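Local coordinates for hypothetical protein SSO2273 (PDB 2X4H) that probably acts as a metal-responsive DNA-binding transcription regulator of the DtxR/MntR family and carries several bound zinc ions, at residues 16-21 and 35-40; 50-55 and 61-66; 85-90 and 123-128. All coordinates share one frame; numbering follows the deposited sequence.

Interaction 1: 16-21 and 35-40; sequences FSYLLT and NRIAKD
Thr-21 and Ile-37 are the closest CA pair of the two segments, 6.5 Å apart, and together with Tyr-18 they bury most of the surface. The segment axes stay 10.3 Å apart and run at 120° to each other, and the gap is bridged mainly by side chains. Thr-21 reaches across with its methyl: CG2 lies anti to the backbone N (its OG1 has chi1 -58°), and it rests 4.3 Å from Ile-37 CA and 3.7 Å from Asp-40 OD1. The hydroxyl turns back instead, OG1 donating to Ser-17 O at 2.9 Å; that carbonyl also takes the Thr-21 N-H, the two donors arriving from opposite faces of its plane. One turn earlier, the Tyr-18 ring meets the CG2 methyl of Ile-37 obliquely, CD2 to CG2 4.3 Å. A serine in place of Thr-21 would probably leave a gap beside Ile-37 and the Asp-40 carboxylate, whose OD1 is hydrogen-bonded to Tyr-25. The contact joins helices 13-27 and 34-41 in what is probably a winged-helix DNA-binding domain; helix 45-57 packs on Tyr-18 through Val-48 and Glu-51, while Ile-78 of helix 72-94 touches Phe-16 and Leu-19.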
loop_
_atom_site.group_PDB
_atom_site.type_symbol
_atom_site.label_atom_id
_atom_site.label_comp_id
_atom_site.label_asym_id
_atom_site.label_seq_id
_atom_site.Cartn_x
_atom_site.Cartn_y
_atom_site.Cartn_z
ATOM N N PHE C 16 -7.655 -10.570 1.203
ATOM C CA PHE C 16 -8.860 -11.287 1.524
ATOM C C PHE C 16 -8.756 -12.051 2.850
ATOM O O PHE C 16 -9.643 -11.942 3.690
ATOM C CB PHE C 16 -9.183 -12.252 0.388
ATOM C CG PHE C 16 -10.496 -12.929 0.516
ATOM C CD1 PHE C 16 -11.667 -12.194 0.538
ATOM C CD2 PHE C 16 -10.574 -14.317 0.538
ATOM C CE1 PHE C 16 -12.893 -12.825 0.610
ATOM C CE2 PHE C 16 -11.800 -14.948 0.612
ATOM C CZ PHE C 16 -12.958 -14.199 0.659
ATOM N N SER C 17 -7.693 -12.836 3.016
ATOM C CA SER C 17 -7.434 -13.557 4.278
ATOM C C SER C 17 -7.361 -12.642 5.500
ATOM O O SER C 17 -7.898 -12.964 6.559
ATOM C CB SER C 17 -6.138 -14.363 4.175
ATOM O OG SER C 17 -6.361 -15.516 3.401
ATOM N N TYR C 18 -6.673 -11.508 5.350
ATOM C CA TYR C 18 -6.608 -10.516 6.420
ATOM C C TYR C 18 -8.002 -10.091 6.805
ATOM O O TYR C 18 -8.346 -10.103 7.975
ATOM C CB TYR C 18 -5.829 -9.270 5.986
ATOM C CG TYR C 18 -4.354 -9.295 6.267
ATOM C CD1 TYR C 18 -3.495 -10.120 5.540
ATOM C CD2 TYR C 18 -3.798 -8.446 7.224
ATOM C CE1 TYR C 18 -2.121 -10.136 5.788
ATOM C CE2 TYR C 18 -2.431 -8.446 7.471
ATOM C CZ TYR C 18 -1.597 -9.286 6.752
ATOM O OH TYR C 18 -0.245 -9.275 7.010
ATOM N N LEU C 19 -8.800 -9.715 5.810
ATOM C CA LEU C 19 -10.127 -9.163 6.063
ATOM C C LEU C 19 -11.078 -10.169 6.669
ATOM O O LEU C 19 -11.943 -9.790 7.456
ATOM C CB LEU C 19 -10.766 -8.588 4.800
ATOM C CG LEU C 19 -10.054 -7.429 4.102
ATOM C CD1 LEU C 19 -10.942 -6.896 2.998
ATOM C CD2 LEU C 19 -9.652 -6.310 5.075
ATOM N N LEU C 20 -10.945 -11.438 6.301
ATOM C CA LEU C 20 -11.789 -12.477 6.899
ATOM C C LEU C 20 -11.368 -12.707 8.345
ATOM O O LEU C 20 -12.203 -13.020 9.186
ATOM C CB LEU C 20 -11.718 -13.790 6.111
ATOM C CG LEU C 20 -12.487 -13.806 4.787
ATOM C CD1 LEU C 20 -11.957 -14.882 3.841
ATOM C CD2 LEU C 20 -13.984 -13.987 5.050
ATOM N N THR C 21 -10.077 -12.550 8.636
ATOM C CA THR C 21 -9.596 -12.705 10.006
ATOM C C THR C 21 -10.018 -11.531 10.887
ATOM O O THR C 21 -10.403 -11.724 12.026
ATOM C CB THR C 21 -8.089 -12.818 10.071
ATOM O OG1 THR C 21 -7.656 -13.922 9.273
ATOM C CG2 THR C 21 -7.662 -13.035 11.494
ATOM N N ASN C 35 -1.529 -8.283 16.870
ATOM C CA ASN C 35 -0.870 -9.561 17.204
ATOM C C ASN C 35 -1.781 -10.800 17.179
ATOM O O ASN C 35 -1.305 -11.926 17.005
ATOM C CB ASN C 35 -0.142 -9.409 18.524
ATOM C CG ASN C 35 0.885 -8.302 18.458
ATOM O OD1 ASN C 35 1.937 -8.461 17.851
ATOM N ND2 ASN C 35 0.560 -7.154 19.032
ATOM N N ARG C 36 -3.088 -10.597 17.309
ATOM C CA ARG C 36 -4.031 -11.712 17.157
ATOM C C ARG C 36 -4.164 -12.093 15.685
ATOM O O ARG C 36 -4.151 -13.275 15.343
ATOM C CB ARG C 36 -5.403 -11.378 17.764
ATOM C CG ARG C 36 -5.403 -11.178 19.288
ATOM C CD ARG C 36 -5.043 -12.449 20.077
ATOM N NE ARG C 36 -6.086 -13.478 20.067
ATOM C CZ ARG C 36 -5.991 -14.696 19.523
ATOM N NH1 ARG C 36 -4.896 -15.089 18.885
ATOM N NH2 ARG C 36 -7.029 -15.537 19.618
ATOM N N ILE C 37 -4.266 -11.079 14.825
ATOM C CA ILE C 37 -4.271 -11.270 13.376
ATOM C C ILE C 37 -3.020 -12.025 12.939
ATOM O O ILE C 37 -3.090 -12.934 12.109
ATOM C CB ILE C 37 -4.297 -9.939 12.619
ATOM C CG1 ILE C 37 -5.551 -9.126 12.963
ATOM C CG2 ILE C 37 -4.210 -10.188 11.110
ATOM C CD1 ILE C 37 -5.550 -7.704 12.380
ATOM N N ALA C 38 -1.887 -11.637 13.516
ATOM C CA ALA C 38 -0.589 -12.203 13.178
ATOM C C ALA C 38 -0.523 -13.682 13.531
ATOM O O ALA C 38 -0.090 -14.511 12.723
ATOM C CB ALA C 38 0.523 -11.432 13.901
ATOM N N LYS C 39 -0.962 -14.010 14.742
ATOM C CA LYS C 39 -0.964 -15.400 15.197
ATOM C C LYS C 39 -1.960 -16.266 14.411
ATOM O O LYS C 39 -1.642 -17.412 14.026
ATOM C CB LYS C 39 -1.270 -15.447 16.693
ATOM C CG LYS C 39 -1.004 -16.796 17.375
ATOM C CD LYS C 39 -1.344 -16.704 18.869
ATOM C CE LYS C 39 -1.159 -18.024 19.601
ATOM N NZ LYS C 39 -1.171 -17.792 21.086
ATOM N N ASP C 40 -3.148 -15.726 14.148
ATOM C CA ASP C 40 -4.150 -16.470 13.363
ATOM C C ASP C 40 -3.630 -16.835 11.961
ATOM O O ASP C 40 -3.800 -17.963 11.519
ATOM C CB ASP C 40 -5.462 -15.682 13.264
ATOM C CG ASP C 40 -6.122 -15.456 14.632
ATOM O OD1 ASP C 40 -7.026 -14.599 14.735
ATOM O OD2 ASP C 40 -5.732 -16.129 15.610
#

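Interaction 2: 50-55 and 61-66. With ZN (zinc ion), chain L; ZN (zinc ion), chain K; ZN (zinc ion), chain H.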
loop_
_atom_site.group_PDB
_atom_site.type_symbol
_atom_site.label_atom_id
_atom_site.label_comp_id
_atom_site.label_asym_id
_atom_site.label_seq_id
_atom_site.Cartn_x
_atom_site.Cartn_y
_atom_site.Cartn_z
ATOM N N GLU C 50 2.301 -3.363 8.811
ATOM C CA GLU C 50 2.571 -2.764 7.511
ATOM C C GLU C 50 1.377 -2.986 6.593
ATOM O O GLU C 50 0.880 -2.040 5.984
ATOM C CB GLU C 50 3.853 -3.358 6.908
ATOM C CG GLU C 50 4.214 -2.908 5.497
ATOM C CD GLU C 50 4.604 -1.444 5.356
ATOM O OE1 GLU C 50 4.397 -0.923 4.248
ATOM O OE2 GLU C 50 5.115 -0.827 6.302
ATOM N N GLU C 51 0.895 -4.225 6.515
ATOM C CA GLU C 51 -0.207 -4.531 5.592
ATOM C C GLU C 51 -1.458 -3.799 6.031
ATOM O O GLU C 51 -2.134 -3.176 5.214
ATOM C CB GLU C 51 -0.447 -6.040 5.448
ATOM C CG GLU C 51 -1.556 -6.441 4.414
ATOM C CD GLU C 51 -1.252 -5.975 3.001
ATOM O OE1 GLU C 51 -0.147 -5.494 2.752
ATOM O OE2 GLU C 51 -2.102 -6.072 2.102
ATOM N N VAL C 52 -1.746 -3.810 7.327
ATOM C CA VAL C 52 -2.903 -3.061 7.818
ATOM C C VAL C 52 -2.892 -1.586 7.380
ATOM O O VAL C 52 -3.935 -1.053 7.032
ATOM C CB VAL C 52 -3.116 -3.234 9.328
ATOM C CG1 VAL C 52 -4.110 -2.204 9.858
ATOM C CG2 VAL C 52 -3.645 -4.646 9.619
ATOM N N SER C 53 -1.735 -0.937 7.313
ATOM C CA SER C 53 -1.719 0.486 6.930
ATOM C C SER C 53 -2.021 0.677 5.451
ATOM O O SER C 53 -2.683 1.635 5.070
ATOM C CB SER C 53 -0.413 1.212 7.364
ATOM O OG SER C 53 0.711 0.691 6.706
ATOM N N HIS C 54 -1.599 -0.271 4.625
ATOM C CA HIS C 54 -2.056 -0.319 3.231
ATOM C C HIS C 54 -3.549 -0.585 3.045
ATOM O O HIS C 54 -4.171 -0.010 2.148
ATOM C CB HIS C 54 -1.230 -1.326 2.434
ATOM C CG HIS C 54 0.177 -0.865 2.199
ATOM N ND1 HIS C 54 0.460 0.325 1.570
ATOM C CD2 HIS C 54 1.368 -1.423 2.510
ATOM C CE1 HIS C 54 1.770 0.485 1.498
ATOM N NE2 HIS C 54 2.345 -0.558 2.068
ATOM N N LEU C 55 -4.115 -1.449 3.884
ATOM C CA LEU C 55 -5.557 -1.723 3.850
ATOM C C LEU C 55 -6.357 -0.503 4.315
ATOM O O LEU C 55 -7.451 -0.252 3.810
ATOM C CB LEU C 55 -5.916 -2.948 4.704
ATOM C CG LEU C 55 -5.479 -4.345 4.249
ATOM C CD1 LEU C 55 -5.658 -5.358 5.377
ATOM C CD2 LEU C 55 -6.252 -4.783 3.024
ATOM N N VAL C 61 -10.107 -1.022 5.836
ATOM C CA VAL C 61 -10.091 -1.081 7.299
ATOM C C VAL C 61 -9.876 0.285 7.956
ATOM O O VAL C 61 -9.450 1.258 7.319
ATOM C CB VAL C 61 -9.033 -2.062 7.848
ATOM C CG1 VAL C 61 -9.239 -3.448 7.259
ATOM C CG2 VAL C 61 -7.641 -1.553 7.588
ATOM N N LYS C 62 -10.231 0.337 9.236
ATOM C CA LYS C 62 -9.961 1.481 10.098
ATOM C C LYS C 62 -9.268 0.935 11.337
ATOM O O LYS C 62 -9.752 -0.004 11.975
ATOM C CB LYS C 62 -11.249 2.222 10.478
ATOM N N LYS C 63 -8.112 1.503 11.639
ATOM C CA LYS C 63 -7.347 1.106 12.801
ATOM C C LYS C 63 -7.757 2.082 13.885
ATOM O O LYS C 63 -7.657 3.282 13.682
ATOM C CB LYS C 63 -5.859 1.196 12.488
ATOM C CG LYS C 63 -4.929 0.521 13.487
ATOM C CD LYS C 63 -3.474 0.591 12.959
ATOM C CE LYS C 63 -2.423 0.392 14.028
ATOM N NZ LYS C 63 -2.625 -0.842 14.825
ATOM N N LYS C 64 -8.288 1.558 14.988
ATOM C CA LYS C 64 -8.722 2.354 16.141
ATOM C C LYS C 64 -7.930 1.910 17.377
ATOM O O LYS C 64 -7.012 1.096 17.262
ATOM C CB LYS C 64 -10.234 2.182 16.347
ATOM C CG LYS C 64 -11.084 2.963 15.321
ATOM C CD LYS C 64 -12.458 2.321 15.043
ATOM C CE LYS C 64 -13.217 3.073 13.946
ATOM N NZ LYS C 64 -14.650 2.703 13.924
ATOM N N GLU C 65 -8.263 2.445 18.548
ATOM C CA GLU C 65 -7.553 2.092 19.780
ATOM C C GLU C 65 -7.848 0.671 20.228
ATOM O O GLU C 65 -7.039 0.047 20.899
ATOM C CB GLU C 65 -7.967 3.013 20.915
ATOM C CG GLU C 65 -7.717 4.469 20.665
ATOM C CD GLU C 65 -7.912 5.285 21.912
ATOM O OE1 GLU C 65 -7.454 6.447 21.938
ATOM O OE2 GLU C 65 -8.499 4.755 22.876
ATOM N N ASP C 66 -9.044 0.212 19.879
ATOM C CA ASP C 66 -9.558 -1.120 20.182
ATOM C C ASP C 66 -8.870 -2.196 19.338
ATOM O O ASP C 66 -8.861 -3.370 19.707
ATOM C CB ASP C 66 -11.074 -1.130 19.857
ATOM C CG ASP C 66 -11.839 -2.262 20.550
ATOM O OD1 ASP C 66 -11.246 -2.971 21.398
ATOM O OD2 ASP C 66 -13.049 -2.427 20.262
HETATM ZN ZN ZN L . 4.231 -0.957 2.452
HETATM ZN ZN ZN K . -2.237 -5.424 0.475
HETATM ZN ZN ZN H . -7.995 6.768 24.080
#
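Leu-55 and Val-61 are the closest pair along the backbone, CA to CA 5.7 Å, near the end of helix 45-57 and at the start of the strand that follows it. The axes of helix 50-55 and strand 61-64 approach to 8.0 Å at 122°, and contact is lost beyond Lys-63. One weak hydrogen bond joins the backbones at the near end, Val-61 N to Leu-55 O at 3.4 Å. Next to this bond, Val-61 does most of the packing: its CG2 sits between the backbone N and the carbonyl carbon, and this branch meets both Leu-55 CB, at 3.6 Å, and Val-52 CG1, at 4.2 Å. Val-52 also uses CG1 against the aliphatic part of Lys-63, touching CD midway along the chain.

On another side of the helix the chemistry changes to zinc. Glu-50 is bent at its second torsion (chi2 67°), which brings OE1 round to within 1.8 Å of a zinc ion; His-54 NE2, one turn on, binds the same ion at 2.0 Å. Glu-51 OE2 holds a second zinc with Glu-15, and residues of a second subunit complete both sites. At the far end of the other segment, Glu-65 chelates a third zinc through both carboxylate oxygens, alongside ligands from a third subunit.

The apolar layer lies among several elements: Leu-19 and Ile-22 of helix 13-27 reach Val-61, Ile-34 of helix 34-41 touches Val-52 and Lys-63, and Val-68 of the antiparallel partner strand 67-70 packs on both valines.

Interaction 3: 85-90 and 123-128. With ZN (zinc ion), chain M; ZN (zinc ion), chain N.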
loop_
_atom_site.group_PDB
_atom_site.type_symbol
_atom_site.label_atom_id
_atom_site.label_comp_id
_atom_site.label_asym_id
_atom_site.label_seq_id
_atom_site.Cartn_x
_atom_site.Cartn_y
_atom_site.Cartn_z
ATOM N N HIS C 85 -15.229 -15.633 -7.174
ATOM C CA HIS C 85 -14.708 -16.988 -7.112
ATOM C C HIS C 85 -15.799 -17.984 -7.532
ATOM O O HIS C 85 -15.600 -18.821 -8.420
ATOM C CB HIS C 85 -14.164 -17.313 -5.689
ATOM C CG HIS C 85 -13.796 -18.756 -5.498
ATOM N ND1 HIS C 85 -12.662 -19.319 -6.055
ATOM C CD2 HIS C 85 -14.461 -19.769 -4.883
ATOM C CE1 HIS C 85 -12.630 -20.609 -5.755
ATOM N NE2 HIS C 85 -13.726 -20.914 -5.072
ATOM N N ARG C 86 -16.975 -17.836 -6.943
ATOM C CA ARG C 86 -18.041 -18.810 -7.077
ATOM C C ARG C 86 -18.816 -18.700 -8.407
ATOM O O ARG C 86 -19.214 -19.722 -8.994
ATOM C CB ARG C 86 -18.949 -18.684 -5.845
ATOM C CG ARG C 86 -18.253 -19.157 -4.583
ATOM C CD ARG C 86 -19.049 -18.968 -3.296
ATOM N NE ARG C 86 -18.239 -19.417 -2.165
ATOM C CZ ARG C 86 -18.526 -19.251 -0.875
ATOM N NH1 ARG C 86 -19.603 -18.606 -0.468
ATOM N NH2 ARG C 86 -17.678 -19.698 0.030
ATOM N N VAL C 87 -19.017 -17.481 -8.902
ATOM C CA VAL C 87 -19.573 -17.308 -10.237
ATOM C C VAL C 87 -18.642 -17.911 -11.301
ATOM O O VAL C 87 -19.101 -18.632 -12.186
ATOM C CB VAL C 87 -19.877 -15.831 -10.529
ATOM C CG1 VAL C 87 -20.215 -15.623 -12.002
ATOM C CG2 VAL C 87 -21.011 -15.332 -9.603
ATOM N N ILE C 88 -17.341 -17.641 -11.219
ATOM C CA ILE C 88 -16.388 -18.271 -12.134
ATOM C C ILE C 88 -16.449 -19.798 -12.029
ATOM O O ILE C 88 -16.493 -20.475 -13.049
ATOM C CB ILE C 88 -14.951 -17.762 -11.918
ATOM C CG1 ILE C 88 -14.768 -16.401 -12.593
ATOM C CG2 ILE C 88 -13.932 -18.726 -12.547
ATOM C CD1 ILE C 88 -13.595 -15.635 -12.077
ATOM N N GLU C 89 -16.509 -20.344 -10.816
ATOM C CA GLU C 89 -16.589 -21.788 -10.662
ATOM C C GLU C 89 -17.733 -22.386 -11.460
ATOM O O GLU C 89 -17.573 -23.435 -12.068
ATOM C CB GLU C 89 -16.813 -22.204 -9.212
ATOM C CG GLU C 89 -15.647 -22.025 -8.332
ATOM C CD GLU C 89 -15.745 -22.830 -7.045
ATOM O OE1 GLU C 89 -16.873 -23.004 -6.493
ATOM O OE2 GLU C 89 -14.659 -23.245 -6.565
ATOM N N ILE C 90 -18.897 -21.738 -11.404
ATOM C CA ILE C 90 -20.078 -22.206 -12.102
ATOM C C ILE C 90 -19.867 -22.213 -13.603
ATOM O O ILE C 90 -20.230 -23.191 -14.271
ATOM C CB ILE C 90 -21.340 -21.394 -11.753
ATOM C CG1 ILE C 90 -21.806 -21.753 -10.337
ATOM C CG2 ILE C 90 -22.501 -21.692 -12.752
ATOM C CD1 ILE C 90 -22.932 -20.905 -9.796
ATOM N N ASN C 123 -25.511 -12.532 -13.929
ATOM C CA ASN C 123 -26.786 -12.479 -14.658
ATOM C C ASN C 123 -26.858 -13.507 -15.801
ATOM O O ASN C 123 -27.851 -14.187 -15.962
ATOM C CB ASN C 123 -27.068 -11.062 -15.176
ATOM C CG ASN C 123 -27.289 -10.059 -14.044
ATOM O OD1 ASN C 123 -27.397 -10.424 -12.871
ATOM N ND2 ASN C 123 -27.327 -8.786 -14.394
ATOM N N TYR C 124 -25.793 -13.614 -16.586
ATOM C CA TYR C 124 -25.739 -14.543 -17.723
ATOM C C TYR C 124 -25.944 -15.996 -17.302
ATOM O O TYR C 124 -26.566 -16.751 -18.029
ATOM C CB TYR C 124 -24.408 -14.379 -18.413
ATOM C CG TYR C 124 -24.159 -15.208 -19.633
ATOM C CD1 TYR C 124 -24.667 -14.822 -20.872
ATOM C CD2 TYR C 124 -23.343 -16.343 -19.568
ATOM C CE1 TYR C 124 -24.406 -15.583 -22.028
ATOM C CE2 TYR C 124 -23.062 -17.098 -20.703
ATOM C CZ TYR C 124 -23.606 -16.714 -21.929
ATOM O OH TYR C 124 -23.348 -17.463 -23.049
ATOM N N LEU C 125 -25.439 -16.368 -16.122
ATOM C CA LEU C 125 -25.577 -17.732 -15.591
ATOM C C LEU C 125 -26.873 -17.952 -14.833
ATOM O O LEU C 125 -27.069 -19.001 -14.228
ATOM C CB LEU C 125 -24.411 -18.050 -14.665
ATOM C CG LEU C 125 -23.018 -18.026 -15.318
ATOM C CD1 LEU C 125 -21.909 -18.097 -14.215
ATOM C CD2 LEU C 125 -22.841 -19.125 -16.351
ATOM N N GLY C 126 -27.743 -16.949 -14.820
ATOM C CA GLY C 126 -29.049 -17.060 -14.209
ATOM C C GLY C 126 -29.083 -16.754 -12.730
ATOM O O GLY C 126 -29.901 -17.332 -12.016
ATOM N N LYS C 127 -28.223 -15.843 -12.277
ATOM C CA LYS C 127 -28.151 -15.420 -10.858
ATOM C C LYS C 127 -28.050 -16.564 -9.851
ATOM O O LYS C 127 -28.810 -16.616 -8.900
ATOM C CB LYS C 127 -29.353 -14.546 -10.504
ATOM C CG LYS C 127 -29.540 -13.399 -11.459
ATOM C CD LYS C 127 -30.607 -12.422 -11.033
ATOM C CE LYS C 127 -30.628 -11.269 -12.036
ATOM N NZ LYS C 127 -31.723 -10.309 -11.768
ATOM N N PRO C 128 -27.076 -17.463 -10.024
ATOM C CA PRO C 128 -27.010 -18.638 -9.157
ATOM C C PRO C 128 -26.830 -18.294 -7.679
ATOM O O PRO C 128 -26.061 -17.360 -7.337
ATOM C CB PRO C 128 -25.760 -19.343 -9.638
ATOM C CG PRO C 128 -24.887 -18.228 -10.257
ATOM C CD PRO C 128 -25.878 -17.316 -10.880
HETATM ZN ZN ZN M . -13.983 -22.776 -4.646
HETATM ZN ZN ZN N . -17.077 -23.501 -4.677
HETATM O O HOH W 1 -15.560 -22.235 -3.178
#
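The turn after helix 115-124 folds back onto helix 72-94, where Leu-125 and Pro-128 meet Val-87 and Ile-90 in the metal-binding and dimerisation part of the chain. The turn is a Schellman motif: Gly-126 takes a positive phi of 86°, and its N bonds back to Asn-123 O at 3.0 Å. A side chain at that glycine would press on the preceding carbonyl oxygen.

Leu-125 sends one methyl, CD1, against the helix. Leu-125 CD1 lies 3.7 Å from Val-87 CG1, the two side chains meeting at a slant, and 3.9 Å from Ile-90 CG2, where the two side chains run past one another head to tail. The other branch of Ile-90 starts anti to its carbonyl carbon (chi1 -73°), which carries CD1 to the proline ring; there it lies close against both CB and CG of Pro-128, in tight packing. Tyr-122 packs on Val-87 and Pro-128 as well, widening the apolar patch.

The same helix carries zinc on another side. Glu-89 spreads its carboxylate between two ions, OE2 to one at 2.1 Å and OE1 to the other at 1.9 Å, and a water also joins them. His-85 NE2 binds the first ion at 1.9 Å, with CG of Glu-89 above one ring face, toward the rim; Asp-110 accepts from its ND1 and is likely to fix the ring's rotation. Cys-103 completes the first site, Cys-131 and His-133 the second: a binuclear zinc centre bridged by one glutamate carboxylate and a water.

Interactions 1 and 2 belong to one packed unit in the DNA-binding region: they touch directly, Tyr-18 and Leu-19 packing on Glu-51, Leu-55 and Val-61, and helix 13-27 serves both. Both are largely buried, yet interaction 1 is joined by van der Waals contacts, with no bond across, whereas interaction 2 adds a weak backbone bond and zinc sites shared with other subunits. Interaction 3 lies on the opposite side of the chain's centre, its centre about 28 Å from that of interaction 1 and about 33 Å from that of interaction 2. It is only partly buried, and its two zinc ions take their protein ligands from its own chain. Helix 72-94 links the regions, touching interaction 1 and carrying segment 85-90.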